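Local structure of putative siderophore-degrading esterase (Eurofung) (Emericella nidulans, 6GUO) at residues R16-W21 with A62-A67; T68-R73 with A291-I296. The protein hydrolyses the ester bonds of enterobactin, a bacterial siderophore, so that its iron can be released inside the fungal cell, and works as a homodimer. All blocks are in the same frame, centred on the assembly; numbering follows the deposited sequence. Where two conformers were deposited one is given.

Interaction 1 of 2, residues R16-W21 with A62-A67; sequences RNMAAW and ALFLTA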
ATOM      1  N   ARG A  16      -8.773  -2.390  13.432  1.00 23.39           N
ATOM      2  CA  ARG A  16     -10.043  -3.046  13.691  1.00 23.78           C
ATOM      3  C   ARG A  16     -10.070  -4.399  12.993  1.00 19.98           C
ATOM      4  O   ARG A  16      -9.470  -4.558  11.928  1.00 18.49           O
ATOM      5  CB  ARG A  16     -11.161  -2.171  13.122  1.00 29.12           C
ATOM      6  CG  ARG A  16     -12.535  -2.461  13.674  1.00 34.07           C
ATOM      7  CD  ARG A  16     -13.494  -1.335  13.330  1.00 39.19           C
ATOM      8  NE  ARG A  16     -14.739  -1.485  14.071  1.00 45.04           N
ATOM      9  CZ  ARG A  16     -14.917  -1.158  15.353  1.00 48.45           C
ATOM     10  NH1 ARG A  16     -16.105  -1.355  15.918  1.00 50.76           N
ATOM     11  NH2 ARG A  16     -13.930  -0.633  16.081  1.00 48.56           N
ATOM     12  N   ASN A  17     -10.771  -5.358  13.592  1.00 17.62           N
ATOM     13  CA  ASN A  17     -10.962  -6.688  13.002  1.00 17.62           C
ATOM     14  C   ASN A  17      -9.641  -7.296  12.545  1.00 17.35           C
ATOM     15  O   ASN A  17      -9.473  -7.685  11.387  1.00 16.40           O
ATOM     16  CB  ASN A  17     -11.980  -6.640  11.850  1.00 18.09           C
ATOM     17  CG  ASN A  17     -13.404  -6.427  12.329  1.00 18.66           C
ATOM     18  OD1 ASN A  17     -13.643  -6.118  13.500  1.00 20.01           O
ATOM     19  ND2 ASN A  17     -14.366  -6.596  11.418  1.00 16.77           N
ATOM     20  N   MET A  18      -8.687  -7.315  13.465  1.00 17.74           N
ATOM     21  CA  MET A  18      -7.456  -8.056  13.267  1.00 18.50           C
ATOM     22  C   MET A  18      -7.016  -8.688  14.577  1.00 18.05           C
ATOM     23  O   MET A  18      -7.367  -8.222  15.663  1.00 18.54           O
ATOM     24  CB  MET A  18      -6.351  -7.191  12.644  1.00 20.73           C
ATOM     25  CG  MET A  18      -6.100  -5.850  13.297  1.00 22.50           C
ATOM     26  SD  MET A  18      -4.854  -4.874  12.419  1.00 23.53           S
ATOM     27  CE  MET A  18      -5.667  -4.432  10.885  1.00 24.62           C
ATOM     28  N   ALA A  19      -6.284  -9.783  14.444  1.00 17.51           N
ATOM     29  CA  ALA A  19      -5.799 -10.562  15.576  1.00 18.29           C
ATOM     30  C   ALA A  19      -4.483 -11.194  15.185  1.00 17.63           C
ATOM     31  O   ALA A  19      -4.168 -11.308  13.994  1.00 19.29           O
ATOM     32  CB  ALA A  19      -6.809 -11.633  15.951  1.00 19.23           C
ATOM     33  N   ALA A  20      -3.712 -11.591  16.190  1.00 16.97           N
ATOM     34  CA  ALA A  20      -2.422 -12.218  15.967  1.00 17.01           C
ATOM     35  C   ALA A  20      -2.236 -13.392  16.922  1.00 16.55           C
ATOM     36  O   ALA A  20      -2.798 -13.407  18.019  1.00 16.65           O
ATOM     37  CB  ALA A  20      -1.303 -11.204  16.140  1.00 17.91           C
ATOM     38  N   TRP A  21      -1.471 -14.380  16.469  1.00 16.32           N
ATOM     39  CA  TRP A  21      -1.089 -15.540  17.274  1.00 17.47           C
ATOM     40  C   TRP A  21       0.393 -15.833  17.090  1.00 18.56           C
ATOM     41  O   TRP A  21       0.931 -15.629  16.004  1.00 19.14           O
ATOM     42  CB  TRP A  21      -1.863 -16.786  16.839  1.00 18.40           C
ATOM     43  CG  TRP A  21      -3.310 -16.780  17.175  1.00 19.69           C
ATOM     44  CD1 TRP A  21      -3.897 -17.340  18.271  1.00 21.27           C
ATOM     45  CD2 TRP A  21      -4.366 -16.210  16.400  1.00 20.13           C
ATOM     46  NE1 TRP A  21      -5.256 -17.143  18.233  1.00 22.15           N
ATOM     47  CE2 TRP A  21      -5.571 -16.447  17.096  1.00 21.26           C
ATOM     48  CE3 TRP A  21      -4.411 -15.505  15.190  1.00 19.36           C
ATOM     49  CZ2 TRP A  21      -6.813 -16.016  16.617  1.00 21.54           C
ATOM     50  CZ3 TRP A  21      -5.648 -15.076  14.710  1.00 20.83           C
ATOM     51  CH2 TRP A  21      -6.830 -15.330  15.427  1.00 21.19           C
ATOM     52  N   ALA A  62       5.763  -7.495   6.871  1.00 14.06           N
ATOM     53  CA  ALA A  62       5.981  -6.388   5.929  1.00 13.97           C
ATOM     54  C   ALA A  62       4.797  -6.074   5.020  1.00 13.50           C
ATOM     55  O   ALA A  62       4.781  -5.012   4.392  1.00 14.44           O
ATOM     56  CB  ALA A  62       7.203  -6.685   5.073  1.00 14.92           C
ATOM     57  N   LEU A  63       3.839  -6.995   4.926  1.00 13.28           N
ATOM     58  CA  LEU A  63       2.752  -6.931   3.930  1.00 13.63           C
ATOM     59  C   LEU A  63       1.323  -6.920   4.469  1.00 13.76           C
ATOM     60  O   LEU A  63       0.402  -6.518   3.750  1.00 15.25           O
ATOM     61  CB  LEU A  63       2.880  -8.120   2.991  1.00 13.57           C
ATOM     62  CG  LEU A  63       4.234  -8.339   2.316  1.00 14.13           C
ATOM     63  CD1 LEU A  63       4.170  -9.601   1.481  1.00 14.67           C
ATOM     64  CD2 LEU A  63       4.615  -7.144   1.463  1.00 14.26           C
ATOM     65  N   PHE A  64       1.139  -7.363   5.711  1.00 13.61           N
ATOM     66  CA  PHE A  64      -0.179  -7.556   6.316  1.00 14.21           C
ATOM     67  C   PHE A  64      -1.069  -6.324   6.243  1.00 14.61           C
ATOM     68  O   PHE A  64      -2.203  -6.397   5.780  1.00 15.97           O
ATOM     69  CB  PHE A  64       0.001  -7.964   7.779  1.00 14.53           C
ATOM     70  CG  PHE A  64      -1.283  -8.088   8.547  1.00 14.31           C
ATOM     71  CD1 PHE A  64      -2.205  -9.077   8.233  1.00 14.52           C
ATOM     72  CD2 PHE A  64      -1.556  -7.233   9.608  1.00 14.60           C
ATOM     73  CE1 PHE A  64      -3.381  -9.209   8.956  1.00 14.58           C
ATOM     74  CE2 PHE A  64      -2.730  -7.354  10.332  1.00 14.97           C
ATOM     75  CZ  PHE A  64      -3.644  -8.348  10.007  1.00 14.99           C
ATOM     76  N   LEU A  65      -0.538  -5.197   6.702  1.00 14.73           N
ATOM     77  CA  LEU A  65      -1.324  -3.971   6.818  1.00 14.78           C
ATOM     78  C   LEU A  65      -1.724  -3.408   5.449  1.00 14.62           C
ATOM     79  O   LEU A  65      -2.848  -2.934   5.286  1.00 16.24           O
ATOM     80  CB  LEU A  65      -0.571  -2.923   7.646  1.00 15.32           C
ATOM     81  CG  LEU A  65      -0.204  -3.303   9.088  1.00 16.01           C
ATOM     82  CD1 LEU A  65       0.640  -2.209   9.724  1.00 16.28           C
ATOM     83  CD2 LEU A  65      -1.439  -3.578   9.937  1.00 16.80           C
ATOM     84  N   THR A  66      -0.823  -3.500   4.472  1.00 14.24           N
ATOM     85  CA  THR A  66      -1.079  -3.018   3.110  1.00 14.80           C
ATOM     86  C   THR A  66      -2.159  -3.863   2.457  1.00 13.72           C
ATOM     87  O   THR A  66      -3.075  -3.328   1.852  1.00 14.96           O
ATOM     88  CB  THR A  66       0.202  -3.050   2.239  1.00 15.96           C
ATOM     89  OG1 THR A  66       1.203  -2.212   2.831  1.00 17.13           O
ATOM     90  CG2 THR A  66      -0.071  -2.563   0.804  1.00 16.46           C
ATOM     91  N   ALA A  67      -2.048  -5.185   2.578  1.00 13.37           N
ATOM     92  CA  ALA A  67      -3.067  -6.082   2.028  1.00 12.97           C
ATOM     93  C   ALA A  67      -4.425  -5.815   2.683  1.00 13.62           C
ATOM     94  O   ALA A  67      -5.442  -5.704   1.999  1.00 14.87           O
ATOM     95  CB  ALA A  67      -2.660  -7.530   2.226  1.00 12.51           C
TER
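A Met-aromatic contact between M18 and F64 joins strand 18-24, the outermost strand at one end of the chain's central sheet, to the first turns of helix 60-77 in this alpha/beta-hydrolase fold. M18 reaches across from a loop-to-strand junction, its CB pointing at the helix. With CG set between the backbone N and the carbonyl carbon (chi1 49°), the side chain stretches past the phenyl ring, and a bend at chi3 lays the terminal methyl over toward T68, further along the helix. The sulfur meets the ring at its rim: SD of M18 is 3.9 Å from CE2 of F64 and 5.2 Å from the ring centroid, in a direction 76° off the ring normal. M18 CB also lies in the plane of the ring, 4.0 Å from F64 CZ, so both atoms face the ring edge. F64 itself is buried: its ring is bordered by V86 and A88 of strand 83-90 and by D34 and S36 of strand 31-36, the neighbour of M18's strand. The helix is kinked here, where the N atoms of L65 and T66 lack a bond to the preceding turn. The second subunit compensates at L65, whose N is hydrogen-bonded to E69 of that subunit; E69 and R73 of the second subunit both hydrogen-bond to OG1 of T66. A20 and W21 pair with an antiparallel strand of that subunit, carrying the sheet across the dimer interface. At the far end of the methionine, CE of M18 approaches CD2 of L65 loosely, at 4.4 Å.

Interaction 2 of 2, residues T68-R73 with A291-I296; sequences TETLRR and ALSGGI
A chi1 of -53° sets OG1 of T70 beside the backbone N and sends CG2 opposite that N; in I296 a chi1 of -63° does the same with CG1 and CG2, aiming the two methyls at each other. T70 CG2 and I296 CG2 stand 3.9 Å apart. The same isoleucine methyl is pressed against L71, whose side chain runs at about a right angle to that of I296; the separation of 3.4 Å between L71 CD2 and I296 CG2 is tighter than usual for two carbons. Helices 60-77 and 288-301 pack on the central sheet, probably as helices A and F of the canonical alpha/beta-hydrolase fold, and their short segments cross at -43° with axes 9.7 Å apart. L71 also bears on T84 and V86 of strand 83-90, so it fills the wedge between both helices and the sheet. Toward the dimer interface the contact turns polar. In one of its two conformers, S293 brings OG within 3.6 Å of T70 OG1 without bonding; T70 OG1 bonds instead to T66 O, and in this conformer S293 OG to G289 O. R73 NH1 makes a long salt bridge to E69 OE1 and hydrogen bonds to A62 O and T66 OG1 of the second subunit.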
ATOM      1  N   THR A  68      -4.423  -5.686   4.008  1.00 13.48           N
ATOM      2  CA  THR A  68      -5.645  -5.429   4.768  1.00 13.83           C
ATOM      3  C   THR A  68      -6.353  -4.161   4.280  1.00 13.99           C
ATOM      4  O   THR A  68      -7.549  -4.181   3.971  1.00 14.68           O
ATOM      5  CB  THR A  68      -5.328  -5.338   6.270  1.00 14.31           C
ATOM      6  OG1 THR A  68      -4.846  -6.614   6.719  1.00 15.51           O
ATOM      7  CG2 THR A  68      -6.557  -4.926   7.085  1.00 14.78           C
ATOM      8  N   GLU A  69      -5.607  -3.068   4.190  1.00 14.00           N
ATOM      9  CA  GLU A  69      -6.219  -1.792   3.831  1.00 14.16           C
ATOM     10  C   GLU A  69      -6.653  -1.722   2.370  1.00 14.69           C
ATOM     11  O   GLU A  69      -7.700  -1.150   2.073  1.00 15.78           O
ATOM     12  CB  GLU A  69      -5.298  -0.638   4.160  1.00 15.03           C
ATOM     13  CG  GLU A  69      -6.043   0.678   4.254  1.00 16.03           C
ATOM     14  CD  GLU A  69      -5.219   1.719   4.950  1.00 17.55           C
ATOM     15  OE1 GLU A  69      -4.227   2.148   4.337  1.00 19.20           O
ATOM     16  OE2 GLU A  69      -5.543   2.085   6.102  1.00 18.55           O
ATOM     17  N   THR A  70      -5.861  -2.297   1.464  1.00 14.99           N
ATOM     18  CA  THR A  70      -6.249  -2.369   0.059  1.00 15.06           C
ATOM     19  C   THR A  70      -7.599  -3.065  -0.098  1.00 14.12           C
ATOM     20  O   THR A  70      -8.471  -2.582  -0.824  1.00 13.85           O
ATOM     21  CB  THR A  70      -5.196  -3.106  -0.795  1.00 16.22           C
ATOM     22  OG1 THR A  70      -3.904  -2.524  -0.582  1.00 17.61           O
ATOM     23  CG2 THR A  70      -5.552  -3.017  -2.261  1.00 16.63           C
ATOM     24  N   LEU A  71      -7.771  -4.188   0.596  1.00 14.37           N
ATOM     25  CA  LEU A  71      -9.043  -4.915   0.571  1.00 14.08           C
ATOM     26  C   LEU A  71     -10.189  -4.104   1.178  1.00 14.42           C
ATOM     27  O   LEU A  71     -11.288  -4.086   0.633  1.00 15.29           O
ATOM     28  CB  LEU A  71      -8.920  -6.268   1.283  1.00 13.61           C
ATOM     29  CG  LEU A  71      -8.185  -7.335   0.473  1.00 13.52           C
ATOM     30  CD1 LEU A  71      -7.699  -8.438   1.396  1.00 13.64           C
ATOM     31  CD2 LEU A  71      -9.070  -7.889  -0.638  1.00 13.51           C
ATOM     32  N   ARG A  72      -9.925  -3.410   2.281  1.00 14.47           N
ATOM     33  CA  ARG A  72     -10.970  -2.641   2.956  1.00 15.30           C
ATOM     34  C   ARG A  72     -11.445  -1.442   2.132  1.00 15.35           C
ATOM     35  O   ARG A  72     -12.631  -1.129   2.151  1.00 16.28           O
ATOM     36  CB  ARG A  72     -10.533  -2.227   4.358  1.00 15.73           C
ATOM     37  CG  ARG A  72     -10.537  -3.425   5.289  1.00 15.83           C
ATOM     38  CD  ARG A  72      -9.885  -3.163   6.628  1.00 15.95           C
ATOM     39  NE  ARG A  72      -9.925  -4.389   7.418  1.00 16.63           N
ATOM     40  CZ  ARG A  72      -9.585  -4.500   8.702  1.00 17.31           C
ATOM     41  NH1 ARG A  72      -9.158  -3.448   9.397  1.00 17.26           N
ATOM     42  NH2 ARG A  72      -9.683  -5.691   9.300  1.00 16.79           N
ATOM     43  N   ARG A  73     -10.538  -0.806   1.387  1.00 14.68           N
ATOM     44  CA  ARG A  73     -10.948   0.239   0.435  1.00 14.95           C
ATOM     45  C   ARG A  73     -11.856  -0.336  -0.645  1.00 16.32           C
ATOM     46  O   ARG A  73     -12.923   0.216  -0.922  1.00 16.84           O
ATOM     47  CB  ARG A  73      -9.740   0.923  -0.205  1.00 15.74           C
ATOM     48  CG  ARG A  73      -8.989   1.847   0.740  1.00 15.85           C
ATOM     49  CD  ARG A  73      -8.070   2.777  -0.021  1.00 16.52           C
ATOM     50  NE  ARG A  73      -7.034   2.065  -0.767  1.00 17.03           N
ATOM     51  CZ  ARG A  73      -5.818   1.746  -0.313  1.00 16.88           C
ATOM     52  NH1 ARG A  73      -5.415   2.057   0.919  1.00 16.47           N
ATOM     53  NH2 ARG A  73      -4.975   1.111  -1.119  1.00 17.79           N
ATOM     54  N   ALA A 291       2.752  -3.571  -6.350  1.00 17.17           N
ATOM     55  CA  ALA A 291       2.598  -4.974  -6.758  1.00 17.04           C
ATOM     56  C   ALA A 291       1.629  -5.741  -5.859  1.00 16.82           C
ATOM     57  O   ALA A 291       0.863  -6.580  -6.346  1.00 16.28           O
ATOM     58  CB  ALA A 291       3.947  -5.673  -6.810  1.00 17.45           C
ATOM     59  N   LEU A 292       1.659  -5.460  -4.557  1.00 16.47           N
ATOM     60  CA  LEU A 292       0.709  -6.071  -3.622  1.00 16.83           C
ATOM     61  C   LEU A 292      -0.699  -5.551  -3.879  1.00 16.84           C
ATOM     62  O   LEU A 292      -1.633  -6.342  -4.021  1.00 16.43           O
ATOM     63  CB  LEU A 292       1.124  -5.833  -2.173  1.00 16.36           C
ATOM     64  CG  LEU A 292       0.209  -6.390  -1.074  1.00 15.90           C
ATOM     65  CD1 LEU A 292      -0.164  -7.857  -1.280  1.00 15.79           C
ATOM     66  CD2 LEU A 292       0.905  -6.209   0.257  1.00 16.22           C
ATOM     67  N   SER A 293      -0.840  -4.228  -3.975  1.00 17.15           N
ATOM     68  CA  SER A 293      -2.127  -3.617  -4.307  0.50 17.90           C
ATOM     69  C   SER A 293      -2.671  -4.191  -5.612  1.00 17.52           C
ATOM     70  O   SER A 293      -3.834  -4.587  -5.683  1.00 17.98           O
ATOM     71  CB  SER A 293      -2.004  -2.095  -4.425  0.50 19.19           C
ATOM     72  OG  SER A 293      -1.682  -1.510  -3.177  0.50 22.57           O
ATOM     73  N   GLY A 294      -1.820  -4.239  -6.635  1.00 17.27           N
ATOM     74  CA  GLY A 294      -2.181  -4.791  -7.943  1.00 16.45           C
ATOM     75  C   GLY A 294      -2.585  -6.255  -7.904  1.00 15.69           C
ATOM     76  O   GLY A 294      -3.532  -6.661  -8.582  1.00 15.56           O
ATOM     77  N   GLY A 295      -1.863  -7.049  -7.115  1.00 15.63           N
ATOM     78  CA  GLY A 295      -2.203  -8.460  -6.899  1.00 16.54           C
ATOM     79  C   GLY A 295      -3.555  -8.645  -6.228  1.00 16.64           C
ATOM     80  O   GLY A 295      -4.327  -9.526  -6.614  1.00 18.11           O
ATOM     81  N   ILE A 296      -3.844  -7.800  -5.238  1.00 16.92           N
ATOM     82  CA  ILE A 296      -5.139  -7.812  -4.549  1.00 18.30           C
ATOM     83  C   ILE A 296      -6.268  -7.489  -5.537  1.00 17.87           C
ATOM     84  O   ILE A 296      -7.284  -8.183  -5.559  1.00 17.84           O
ATOM     85  CB  ILE A 296      -5.178  -6.828  -3.339  1.00 19.68           C
ATOM     86  CG1 ILE A 296      -4.163  -7.217  -2.242  1.00 20.44           C
ATOM     87  CG2 ILE A 296      -6.571  -6.748  -2.719  1.00 20.23           C
ATOM     88  CD1 ILE A 296      -4.429  -8.516  -1.516  1.00 22.42           C
TER

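How the interactions relate
Helix 60-77 carries one segment of each contact, and their centres lie 12 Å apart. Interaction 1 closes before interaction 2 opens along the chain: the helix first meets strand 18-24, the outermost strand of its own chain's sheet, then helix 288-301 near the C-terminus. The two contacts also touch directly. R72 NH1 is 2.8 Å from R16 O, a probable hydrogen bond that ties the helix to the loop just before strand 18-24, while L292 CD2 packs 3.8 Å from T66 CB. Both contacts reach the second subunit, so one helix joins strand 18-24 and the C-terminal helix of its own chain and lines the homodimer interface as well.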